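Local coordinates for protein VP2 (Primate bocaparvovirus 1, PDB 7L0Y) that self-assembles, as sixty copies with T=1 symmetry, into the icosahedral capsid of human bocavirus 1, about 26 nm across, at residues T42-H47 with P70-N75; K113-N118 with Y443-C448. All blocks are in the same frame, centred on the assembly; numbering follows the deposited sequence.

The two contacts lie on the same side of the chain's centre, their own centres about 15 Å apart. Contact 1 joins the loop that leaves strand 30-42 to the start of strand 71-74; contact 2 pairs the C-terminal end of strand 95-118 with the beginning of strand 446-462, which also runs beside strand 30-42. They touch directly through Tyr443: its ring meets that of His47 edge-to-face, with Tyr443 CG 3.5 Å from His47 CD2, while Ile43 CD1 comes within 3.5 Å of Tyr443 CE1. Ile43 CD1 also approaches Ile446 O, at 3.7 Å. Contact 2 lies farther from the chain's centre and touches neighbouring subunits through more of its residues.

Contact 1. Residues T42-H47 with P70-N75; sequences TIQNGH and PWTYFN
Thr42 makes a peripheral approach, its carbonyl O 4.4 Å from Thr72 CG2. The side chain of Ile43 turns from Pro70-Asn75 and sets CG2 over one face of the His47 ring, toward its rim. Gln44 gives the loop its main side-chain contact. Its CB lies 3.3 Å from Pro70 O, and with CG anti to the carbonyl carbon (chi1 -59°) the chain brings CG over to Thr72 CG2, 3.5 Å away, where the two side chains cross at about a right angle. The Thr72 hydroxyl, on another branch, is hydrogen-bonded to Ile427 O and Thr41 OG1. This is where the loop behind one strand of the parvovirus jelly roll passes the corner at Pro70, from which strand 71-74 runs on beside strand 424-429. Gln44 O has two partners: it accepts the His47 N-H at 2.9 Å and a CA-H...O contact from Pro70 CA at 3.4 Å. The His47 bond closes a turn through Asn45 and Gly46, both, like His47, in the left-handed helical region; Asn45 ND2 is hydrogen-bonded to Thr68 OG1 and Leu48 O. At its end, His47 packs through its backbone, CA resting 3.9 Å from Pro70 CB.

Contact 2. Residues K113-N118 with Y443-C448; sequences KQILSN and YLNIYC
Lys113 lays the base of its side chain along the Tyr447 ring, the two side chains side by side and pointing the same way. CB sits 3.4 Å from Tyr447 CE2 in an oblique approach, and CG passes on to the phenol oxygen. Bends at chi2 and chi3 then carry the rest of the lysine away, toward a weak hydrogen bond from NZ to Asn126 OD1. The pair belongs to the jelly-roll core of the parvovirus coat protein, where strands 95-118 and 446-462 run antiparallel. Lys113 and Tyr447 form a hydrogen-bonded pair: Lys113 N donates to Tyr447 O at 2.9 Å and Tyr447 N to Lys113 O at 3.1 Å. In the next, non-hydrogen-bonded pair, Gln114 and Ile446 point to the other face, and Ile446 CA offers a CA-H...O contact to Lys113 O.

Ile115 continues on the tyrosine side. Its CG1 meets the edge of the Tyr447 ring near the ring plane, 3.6 Å from CD2, the ring edge being set there by Tyr447 chi1 (74°), with CG between backbone N and carbonyl carbon. On the opposite face the extended Gln114 crosses Leu444 at about a right angle, its CD 3.7 Å from Leu444 CD1. Strand 95-118 turns back into strand 121-126 just beyond, a hairpin that in parvoviruses lines the channel at the fivefold axis. Consistent with this, Pro433 and Pro435 of one neighbouring subunit pack on Tyr447 and Ile115, and Tyr124 of another packs on Leu444. The last backbone bond between the segments runs from Ile115 N to Asn445 O, at 2.8 Å. Beside it the Asn445 side chain flanks the isoleucine, ND2 meeting CG2, CD1 and, at 3.4 Å, Ile115 CB.

Contact 1. Residues T42-H47 with P70-N75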
ATOM      1  N   THR A  42      99.834  -1.809  37.043  1.00 27.39           N
ATOM      2  CA  THR A  42     100.301  -2.042  38.397  1.00 27.39           C
ATOM      3  C   THR A  42     100.050  -0.800  39.235  1.00 27.39           C
ATOM      4  O   THR A  42      99.730   0.270  38.720  1.00 27.39           O
ATOM      5  CB  THR A  42     101.790  -2.406  38.414  1.00 30.54           C
ATOM      6  OG1 THR A  42     102.554  -1.336  37.851  1.00 30.54           O
ATOM      7  CG2 THR A  42     102.035  -3.654  37.600  1.00 30.54           C
ATOM      8  N   ILE A  43     100.186  -0.964  40.549  1.00 29.83           N
ATOM      9  CA  ILE A  43     100.014   0.147  41.473  1.00 29.83           C
ATOM     10  C   ILE A  43     101.103   1.184  41.240  1.00 29.83           C
ATOM     11  O   ILE A  43     102.272   0.848  41.010  1.00 29.83           O
ATOM     12  CB  ILE A  43     100.019  -0.378  42.918  1.00 30.90           C
ATOM     13  CG1 ILE A  43      98.811  -1.287  43.136  1.00 30.90           C
ATOM     14  CG2 ILE A  43     100.006   0.763  43.917  1.00 30.90           C
ATOM     15  CD1 ILE A  43      98.874  -2.100  44.391  1.00 30.90           C
ATOM     16  N   GLN A  44     100.722   2.457  41.290  1.00 27.53           N
ATOM     17  CA  GLN A  44     101.630   3.566  41.054  1.00 27.53           C
ATOM     18  C   GLN A  44     101.703   4.450  42.290  1.00 27.53           C
ATOM     19  O   GLN A  44     100.684   4.714  42.930  1.00 27.53           O
ATOM     20  CB  GLN A  44     101.183   4.400  39.857  1.00 26.01           C
ATOM     21  CG  GLN A  44     101.074   3.653  38.555  1.00 26.01           C
ATOM     22  CD  GLN A  44     102.349   2.938  38.170  1.00 26.01           C
ATOM     23  OE1 GLN A  44     102.406   1.716  38.181  1.00 26.01           O
ATOM     24  NE2 GLN A  44     103.391   3.694  37.883  1.00 26.01           N
ATOM     25  N   ASN A  45     102.915   4.897  42.621  1.00 31.15           N
ATOM     26  CA  ASN A  45     103.173   5.808  43.742  1.00 31.15           C
ATOM     27  C   ASN A  45     102.710   5.268  45.085  1.00 31.15           C
ATOM     28  O   ASN A  45     102.527   6.039  46.025  1.00 31.15           O
ATOM     29  CB  ASN A  45     102.524   7.177  43.547  1.00 29.57           C
ATOM     30  CG  ASN A  45     103.340   8.096  42.712  1.00 29.57           C
ATOM     31  OD1 ASN A  45     104.508   7.845  42.442  1.00 29.57           O
ATOM     32  ND2 ASN A  45     102.764   9.232  42.386  1.00 29.57           N
ATOM     33  N   GLY A  46     102.547   3.960  45.219  1.00 30.12           N
ATOM     34  CA  GLY A  46     101.913   3.468  46.427  1.00 30.12           C
ATOM     35  C   GLY A  46     100.599   4.150  46.728  1.00 30.12           C
ATOM     36  O   GLY A  46     100.345   4.523  47.880  1.00 30.12           O
ATOM     37  N   HIS A  47      99.768   4.353  45.703  1.00 28.14           N
ATOM     38  CA  HIS A  47      98.431   4.925  45.841  1.00 28.14           C
ATOM     39  C   HIS A  47      98.451   6.366  46.328  1.00 28.14           C
ATOM     40  O   HIS A  47      97.494   6.831  46.942  1.00 28.14           O
ATOM     41  CB  HIS A  47      97.555   4.078  46.763  1.00 30.04           C
ATOM     42  CG  HIS A  47      97.245   2.723  46.222  1.00 30.04           C
ATOM     43  ND1 HIS A  47      96.381   2.528  45.168  1.00 30.04           N
ATOM     44  CD2 HIS A  47      97.687   1.497  46.580  1.00 30.04           C
ATOM     45  CE1 HIS A  47      96.297   1.238  44.906  1.00 30.04           C
ATOM     46  NE2 HIS A  47      97.078   0.591  45.750  1.00 30.04           N
ATOM     47  N   PRO A  70      98.500   8.075  41.270  1.00 21.23           N
ATOM     48  CA  PRO A  70      98.366   6.614  41.292  1.00 21.23           C
ATOM     49  C   PRO A  70      97.868   6.021  39.986  1.00 21.23           C
ATOM     50  O   PRO A  70      97.901   4.799  39.836  1.00 21.23           O
ATOM     51  CB  PRO A  70      97.372   6.380  42.431  1.00 20.73           C
ATOM     52  CG  PRO A  70      96.607   7.638  42.511  1.00 20.73           C
ATOM     53  CD  PRO A  70      97.568   8.723  42.202  1.00 20.73           C
ATOM     54  N   TRP A  71      97.377   6.834  39.066  1.00 18.63           N
ATOM     55  CA  TRP A  71      96.733   6.410  37.837  1.00 18.63           C
ATOM     56  C   TRP A  71      97.726   6.054  36.731  1.00 18.63           C
ATOM     57  O   TRP A  71      98.864   6.519  36.695  1.00 18.63           O
ATOM     58  CB  TRP A  71      95.810   7.512  37.347  1.00 14.35           C
ATOM     59  CG  TRP A  71      94.639   7.710  38.212  1.00 14.35           C
ATOM     60  CD1 TRP A  71      94.563   8.497  39.312  1.00 14.35           C
ATOM     61  CD2 TRP A  71      93.349   7.149  38.028  1.00 14.35           C
ATOM     62  NE1 TRP A  71      93.313   8.439  39.845  1.00 14.35           N
ATOM     63  CE2 TRP A  71      92.540   7.625  39.068  1.00 14.35           C
ATOM     64  CE3 TRP A  71      92.798   6.286  37.088  1.00 14.35           C
ATOM     65  CZ2 TRP A  71      91.214   7.267  39.193  1.00 14.35           C
ATOM     66  CZ3 TRP A  71      91.488   5.928  37.220  1.00 14.35           C
ATOM     67  CH2 TRP A  71      90.709   6.410  38.264  1.00 14.35           C
ATOM     68  N   THR A  72      97.254   5.220  35.811  1.00 17.34           N
ATOM     69  CA  THR A  72      97.905   4.948  34.541  1.00 17.34           C
ATOM     70  C   THR A  72      96.898   5.209  33.434  1.00 17.34           C
ATOM     71  O   THR A  72      95.707   5.378  33.684  1.00 17.34           O
ATOM     72  CB  THR A  72      98.425   3.508  34.432  1.00 19.01           C
ATOM     73  OG1 THR A  72      97.354   2.585  34.645  1.00 19.01           O
ATOM     74  CG2 THR A  72      99.513   3.240  35.428  1.00 19.01           C
ATOM     75  N   TYR A  73      97.383   5.263  32.203  1.00 18.37           N
ATOM     76  CA  TYR A  73      96.531   5.666  31.099  1.00 18.37           C
ATOM     77  C   TYR A  73      96.895   4.902  29.838  1.00 18.37           C
ATOM     78  O   TYR A  73      97.998   4.379  29.696  1.00 18.37           O
ATOM     79  CB  TYR A  73      96.632   7.174  30.856  1.00 21.80           C
ATOM     80  CG  TYR A  73      98.004   7.618  30.441  1.00 21.80           C
ATOM     81  CD1 TYR A  73      98.333   7.750  29.104  1.00 21.80           C
ATOM     82  CD2 TYR A  73      98.981   7.873  31.383  1.00 21.80           C
ATOM     83  CE1 TYR A  73      99.573   8.139  28.726  1.00 21.80           C
ATOM     84  CE2 TYR A  73     100.228   8.260  31.011  1.00 21.80           C
ATOM     85  CZ  TYR A  73     100.523   8.393  29.684  1.00 21.80           C
ATOM     86  OH  TYR A  73     101.778   8.788  29.307  1.00 21.80           O
ATOM     87  N   PHE A  74      95.935   4.851  28.923  1.00 18.48           N
ATOM     88  CA  PHE A  74      96.109   4.300  27.590  1.00 18.48           C
ATOM     89  C   PHE A  74      96.469   5.405  26.613  1.00 18.48           C
ATOM     90  O   PHE A  74      95.834   6.461  26.593  1.00 18.48           O
ATOM     91  CB  PHE A  74      94.838   3.594  27.119  1.00 15.57           C
ATOM     92  CG  PHE A  74      94.509   2.366  27.890  1.00 15.57           C
ATOM     93  CD1 PHE A  74      95.043   1.154  27.533  1.00 15.57           C
ATOM     94  CD2 PHE A  74      93.670   2.419  28.978  1.00 15.57           C
ATOM     95  CE1 PHE A  74      94.767   0.022  28.254  1.00 15.57           C
ATOM     96  CE2 PHE A  74      93.378   1.281  29.690  1.00 15.57           C
ATOM     97  CZ  PHE A  74      93.924   0.082  29.324  1.00 15.57           C
ATOM     98  N   ASN A  75      97.491   5.159  25.803  1.00 21.62           N
ATOM     99  CA  ASN A  75      97.902   6.076  24.748  1.00 21.62           C
ATOM    100  C   ASN A  75      97.818   5.366  23.406  1.00 21.62           C
ATOM    101  O   ASN A  75      98.613   4.467  23.121  1.00 21.62           O
ATOM    102  CB  ASN A  75      99.309   6.595  24.997  1.00 25.81           C
ATOM    103  CG  ASN A  75      99.709   7.648  24.009  1.00 25.81           C
ATOM    104  OD1 ASN A  75      98.867   8.353  23.467  1.00 25.81           O
ATOM    105  ND2 ASN A  75     100.999   7.766  23.765  1.00 25.81           N
TER

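Contact 2. Residues K113-N118 with Y443-C448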
ATOM      1  N   LYS A 113      95.093 -10.034  39.906  1.00 28.64           N
ATOM      2  CA  LYS A 113      95.816 -11.056  40.638  1.00 28.64           C
ATOM      3  C   LYS A 113      96.421 -10.418  41.875  1.00 28.64           C
ATOM      4  O   LYS A 113      96.917  -9.293  41.821  1.00 28.64           O
ATOM      5  CB  LYS A 113      96.932 -11.673  39.794  1.00 30.45           C
ATOM      6  CG  LYS A 113      96.524 -12.239  38.455  1.00 30.45           C
ATOM      7  CD  LYS A 113      95.664 -13.460  38.568  1.00 30.45           C
ATOM      8  CE  LYS A 113      96.502 -14.685  38.883  1.00 30.45           C
ATOM      9  NZ  LYS A 113      95.705 -15.939  38.869  1.00 30.45           N
ATOM     10  N   GLN A 114      96.383 -11.135  42.985  1.00 34.41           N
ATOM     11  CA  GLN A 114      97.135 -10.731  44.158  1.00 34.41           C
ATOM     12  C   GLN A 114      98.568 -11.222  44.039  1.00 34.41           C
ATOM     13  O   GLN A 114      98.819 -12.346  43.605  1.00 34.41           O
ATOM     14  CB  GLN A 114      96.487 -11.279  45.422  1.00 35.88           C
ATOM     15  CG  GLN A 114      97.166 -10.845  46.694  1.00 35.88           C
ATOM     16  CD  GLN A 114      96.437 -11.320  47.922  1.00 35.88           C
ATOM     17  OE1 GLN A 114      95.329 -11.834  47.835  1.00 35.88           O
ATOM     18  NE2 GLN A 114      97.070 -11.180  49.074  1.00 35.88           N
ATOM     19  N   ILE A 115      99.510 -10.367  44.403  1.00 37.92           N
ATOM     20  CA  ILE A 115     100.931 -10.678  44.326  1.00 37.92           C
ATOM     21  C   ILE A 115     101.372 -11.117  45.711  1.00 37.92           C
ATOM     22  O   ILE A 115     101.371 -10.318  46.651  1.00 37.92           O
ATOM     23  CB  ILE A 115     101.743  -9.470  43.849  1.00 34.47           C
ATOM     24  CG1 ILE A 115     101.249  -9.004  42.485  1.00 34.47           C
ATOM     25  CG2 ILE A 115     103.208  -9.826  43.771  1.00 34.47           C
ATOM     26  CD1 ILE A 115     101.751  -7.647  42.104  1.00 34.47           C
ATOM     27  N   LEU A 116     101.748 -12.382  45.849  1.00 46.15           N
ATOM     28  CA  LEU A 116     102.188 -12.936  47.125  1.00 46.15           C
ATOM     29  C   LEU A 116     103.677 -13.215  47.023  1.00 46.15           C
ATOM     30  O   LEU A 116     104.094 -14.101  46.273  1.00 46.15           O
ATOM     31  CB  LEU A 116     101.440 -14.217  47.474  1.00 43.93           C
ATOM     32  CG  LEU A 116     100.008 -14.164  47.989  1.00 43.93           C
ATOM     33  CD1 LEU A 116      99.069 -13.814  46.864  1.00 43.93           C
ATOM     34  CD2 LEU A 116      99.630 -15.489  48.620  1.00 43.93           C
ATOM     35  N   SER A 117     104.475 -12.481  47.785  1.00 55.64           N
ATOM     36  CA  SER A 117     105.923 -12.639  47.763  1.00 55.64           C
ATOM     37  C   SER A 117     106.385 -13.256  49.076  1.00 55.64           C
ATOM     38  O   SER A 117     106.293 -12.619  50.131  1.00 55.64           O
ATOM     39  CB  SER A 117     106.618 -11.300  47.528  1.00 54.49           C
ATOM     40  OG  SER A 117     108.024 -11.463  47.517  1.00 54.49           O
ATOM     41  N   ASN A 118     106.879 -14.490  49.008  1.00 63.97           N
ATOM     42  CA  ASN A 118     107.518 -15.148  50.141  1.00 63.97           C
ATOM     43  C   ASN A 118     108.954 -15.468  49.763  1.00 63.97           C
ATOM     44  O   ASN A 118     109.197 -16.351  48.937  1.00 63.97           O
ATOM     45  CB  ASN A 118     106.780 -16.429  50.536  1.00 65.57           C
ATOM     46  CG  ASN A 118     105.444 -16.154  51.180  1.00 65.57           C
ATOM     47  OD1 ASN A 118     105.216 -15.074  51.723  1.00 65.57           O
ATOM     48  ND2 ASN A 118     104.550 -17.133  51.129  1.00 65.57           N
ATOM     49  N   TYR A 443      98.550  -1.443  51.893  1.00 35.40           N
ATOM     50  CA  TYR A 443      97.567  -1.879  50.924  1.00 35.40           C
ATOM     51  C   TYR A 443      97.903  -3.277  50.447  1.00 35.40           C
ATOM     52  O   TYR A 443      99.007  -3.782  50.645  1.00 35.40           O
ATOM     53  CB  TYR A 443      97.474  -0.918  49.736  1.00 34.54           C
ATOM     54  CG  TYR A 443      98.785  -0.660  49.043  1.00 34.54           C
ATOM     55  CD1 TYR A 443      99.267  -1.528  48.079  1.00 34.54           C
ATOM     56  CD2 TYR A 443      99.527   0.478  49.330  1.00 34.54           C
ATOM     57  CE1 TYR A 443     100.459  -1.292  47.447  1.00 34.54           C
ATOM     58  CE2 TYR A 443     100.720   0.728  48.692  1.00 34.54           C
ATOM     59  CZ  TYR A 443     101.181  -0.159  47.751  1.00 34.54           C
ATOM     60  OH  TYR A 443     102.377   0.089  47.117  1.00 34.54           O
ATOM     61  N   LEU A 444      96.922  -3.889  49.808  1.00 34.16           N
ATOM     62  CA  LEU A 444      97.118  -5.191  49.204  1.00 34.16           C
ATOM     63  C   LEU A 444      97.802  -5.025  47.857  1.00 34.16           C
ATOM     64  O   LEU A 444      97.401  -4.196  47.042  1.00 34.16           O
ATOM     65  CB  LEU A 444      95.773  -5.881  49.036  1.00 33.21           C
ATOM     66  CG  LEU A 444      95.788  -7.338  48.631  1.00 33.21           C
ATOM     67  CD1 LEU A 444      96.416  -8.113  49.757  1.00 33.21           C
ATOM     68  CD2 LEU A 444      94.380  -7.808  48.377  1.00 33.21           C
ATOM     69  N   ASN A 445      98.825  -5.830  47.612  1.00 32.03           N
ATOM     70  CA  ASN A 445      99.625  -5.701  46.401  1.00 32.03           C
ATOM     71  C   ASN A 445      98.975  -6.523  45.298  1.00 32.03           C
ATOM     72  O   ASN A 445      98.959  -7.753  45.354  1.00 32.03           O
ATOM     73  CB  ASN A 445     101.057  -6.155  46.657  1.00 32.71           C
ATOM     74  CG  ASN A 445     101.971  -5.875  45.495  1.00 32.71           C
ATOM     75  OD1 ASN A 445     101.761  -4.933  44.737  1.00 32.71           O
ATOM     76  ND2 ASN A 445     103.000  -6.691  45.350  1.00 32.71           N
ATOM     77  N   ILE A 446      98.457  -5.837  44.284  1.00 28.78           N
ATOM     78  CA  ILE A 446      97.676  -6.450  43.221  1.00 28.78           C
ATOM     79  C   ILE A 446      98.093  -5.832  41.898  1.00 28.78           C
ATOM     80  O   ILE A 446      98.680  -4.751  41.850  1.00 28.78           O
ATOM     81  CB  ILE A 446      96.159  -6.264  43.432  1.00 28.27           C
ATOM     82  CG1 ILE A 446      95.822  -4.780  43.515  1.00 28.27           C
ATOM     83  CG2 ILE A 446      95.691  -6.985  44.673  1.00 28.27           C
ATOM     84  CD1 ILE A 446      94.357  -4.487  43.516  1.00 28.27           C
ATOM     85  N   TYR A 447      97.798  -6.539  40.814  1.00 25.43           N
ATOM     86  CA  TYR A 447      97.974  -5.987  39.483  1.00 25.43           C
ATOM     87  C   TYR A 447      96.830  -6.477  38.619  1.00 25.43           C
ATOM     88  O   TYR A 447      96.212  -7.503  38.898  1.00 25.43           O
ATOM     89  CB  TYR A 447      99.317  -6.361  38.860  1.00 28.48           C
ATOM     90  CG  TYR A 447      99.414  -7.785  38.409  1.00 28.48           C
ATOM     91  CD1 TYR A 447      99.208  -8.122  37.086  1.00 28.48           C
ATOM     92  CD2 TYR A 447      99.673  -8.795  39.308  1.00 28.48           C
ATOM     93  CE1 TYR A 447      99.288  -9.411  36.674  1.00 28.48           C
ATOM     94  CE2 TYR A 447      99.754 -10.087  38.902  1.00 28.48           C
ATOM     95  CZ  TYR A 447      99.563 -10.394  37.583  1.00 28.48           C
ATOM     96  OH  TYR A 447      99.642 -11.700  37.168  1.00 28.48           O
ATOM     97  N   CYS A 448      96.543  -5.725  37.570  1.00 21.76           N
ATOM     98  CA  CYS A 448      95.488  -6.073  36.637  1.00 21.76           C
ATOM     99  C   CYS A 448      96.085  -6.312  35.262  1.00 21.76           C
ATOM    100  O   CYS A 448      96.946  -5.556  34.810  1.00 21.76           O
ATOM    101  CB  CYS A 448      94.423  -4.981  36.567  1.00 24.02           C
ATOM    102  SG  CYS A 448      93.029  -5.363  35.492  1.00 24.02           S
TER